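Side-chain contact in hypothetical protein VPA1032 (Vibrio parahaemolyticus, PDB 1ZBP), which is of unknown function but belongs to the ImpE family, pairing an alpha-helical N-terminal half with a largely beta-sheet C-terminal part: residues K227-A230 with Y235-L238. Sequence-based numbering, arbitrary orientation.
Sequences KQIA and YLGL
The phenol ring of Tyr235 and the side chain of Gln228 extend alongside each other in one direction, the Gln228 amide plane only 18° from that of the ring. The aliphatic part of Gln228 meets the CD1-CE1 side of the ring at a slant, its CB 3.4 Å from Tyr235 CE1; Lys227 O also approaches the ring obliquely. Gln228 CG lies anti to the backbone N (chi1 174°) and the chain stays extended beyond it, which carries the amide out as far as the phenol oxygen. There Gln228 NE2 comes within 3.3 Å of Tyr235 OH, but the angle is too poor for a hydrogen bond; NE2 instead donates to the carbonyl oxygen of Lys232 in the connecting loop, a bond that restrains the amide end. Gln228 and Tyr235 form an antiparallel non-hydrogen-bonded pair, their CA atoms 4.6 Å apart. Next to them the backbone N of Leu236 donates to Lys227 O over 3.1 Å.

On the Lys227-Leu236 face the contacts are made by carbon. Lys227 stretches its methylene chain past Leu238, with Lys227 CE 3.4 Å from Leu238 CD1, and turns only at its last torsion, so carbon rather than the ammonium group makes this contact. Ile229, in the loop that follows, reaches back across Leu236 and sets its CD1 3.6 Å from Leu236 CG. Met111 of helix 98-113 touches both Ile229 and Leu236, while Tyr116 of helix 116-129 also packs on Ile229. Asp150 accepts a bond from the backbone N of Tyr235 through OD1, tying the returning strand to a neighbouring loop. The whole is a two-stranded antiparallel beta hairpin, strands 224-228 and 235-239, with an exposed glutamine-tyrosine pair on one face and, on the other, Ile229 and Leu236 packed against helix 98-113 beside the Lys227-Leu238 contact.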
loop_
_atom_site.group_PDB
_atom_site.type_symbol
_atom_site.label_atom_id
_atom_site.label_comp_id
_atom_site.label_asym_id
_atom_site.label_seq_id
_atom_site.Cartn_x
_atom_site.Cartn_y
_atom_site.Cartn_z
ATOM N N LYS A 227 2.933 -16.559 -3.178
ATOM C CA LYS A 227 3.920 -17.493 -2.663
ATOM C C LYS A 227 3.427 -18.064 -1.341
ATOM O O LYS A 227 2.995 -17.324 -0.455
ATOM C CB LYS A 227 5.280 -16.812 -2.450
ATOM C CG LYS A 227 6.040 -16.447 -3.720
ATOM C CD LYS A 227 7.430 -15.892 -3.397
ATOM C CE LYS A 227 8.179 -15.466 -4.661
ATOM N NZ LYS A 227 8.302 -16.580 -5.653
ATOM N N GLN A 228 3.480 -19.386 -1.220
ATOM C CA GLN A 228 3.063 -20.049 0.004
ATOM C C GLN A 228 4.260 -20.067 0.956
ATOM O O GLN A 228 5.393 -20.300 0.533
ATOM C CB GLN A 228 2.600 -21.474 -0.301
ATOM C CG GLN A 228 2.283 -22.297 0.938
ATOM C CD GLN A 228 1.828 -23.705 0.595
ATOM O OE1 GLN A 228 2.337 -24.327 -0.345
ATOM N NE2 GLN A 228 0.887 -24.227 1.373
ATOM N N ILE A 229 4.004 -19.803 2.234
ATOM C CA ILE A 229 5.056 -19.778 3.244
ATOM C C ILE A 229 5.859 -21.081 3.242
ATOM O O ILE A 229 6.871 -21.203 2.544
ATOM C CB ILE A 229 4.459 -19.543 4.657
ATOM C CG1 ILE A 229 3.611 -18.271 4.650
ATOM C CG2 ILE A 229 5.571 -19.418 5.692
ATOM C CD1 ILE A 229 4.312 -17.051 4.067
ATOM N N ALA A 230 5.408 -22.048 4.033
ATOM C CA ALA A 230 6.078 -23.340 4.106
ATOM C C ALA A 230 5.109 -24.370 3.566
ATOM O O ALA A 230 4.956 -24.529 2.352
ATOM C CB ALA A 230 6.440 -23.670 5.553
ATOM N N TYR A 235 -0.634 -17.671 2.739
ATOM C CA TYR A 235 -0.197 -17.205 1.424
ATOM C C TYR A 235 0.004 -15.685 1.406
ATOM O O TYR A 235 -0.915 -14.925 1.706
ATOM C CB TYR A 235 -1.237 -17.600 0.373
ATOM C CG TYR A 235 -1.453 -19.089 0.264
ATOM C CD1 TYR A 235 -0.625 -19.879 -0.536
ATOM C CD2 TYR A 235 -2.460 -19.724 0.996
ATOM C CE1 TYR A 235 -0.793 -21.267 -0.598
ATOM C CE2 TYR A 235 -2.636 -21.107 0.939
ATOM C CZ TYR A 235 -1.804 -21.872 0.146
ATOM O OH TYR A 235 -1.974 -23.240 0.092
ATOM N N LEU A 236 1.211 -15.242 1.067
ATOM C CA LEU A 236 1.493 -13.813 1.002
ATOM C C LEU A 236 1.280 -13.374 -0.434
ATOM O O LEU A 236 1.114 -14.205 -1.305
ATOM C CB LEU A 236 2.926 -13.513 1.427
ATOM C CG LEU A 236 3.281 -13.848 2.868
ATOM C CD1 LEU A 236 4.666 -13.281 3.168
ATOM C CD2 LEU A 236 2.252 -13.266 3.829
ATOM N N GLY A 237 1.286 -12.076 -0.693
ATOM C CA GLY A 237 1.061 -11.627 -2.053
ATOM C C GLY A 237 2.233 -10.907 -2.671
ATOM O O GLY A 237 3.176 -10.525 -1.981
ATOM N N LEU A 238 2.168 -10.733 -3.983
ATOM C CA LEU A 238 3.214 -10.047 -4.721
ATOM C C LEU A 238 2.541 -9.330 -5.883
ATOM O O LEU A 238 1.827 -9.946 -6.686
ATOM C CB LEU A 238 4.249 -11.044 -5.254
ATOM C CG LEU A 238 4.952 -11.951 -4.241
ATOM C CD1 LEU A 238 5.820 -12.971 -4.962
ATOM C CD2 LEU A 238 5.786 -11.111 -3.304
#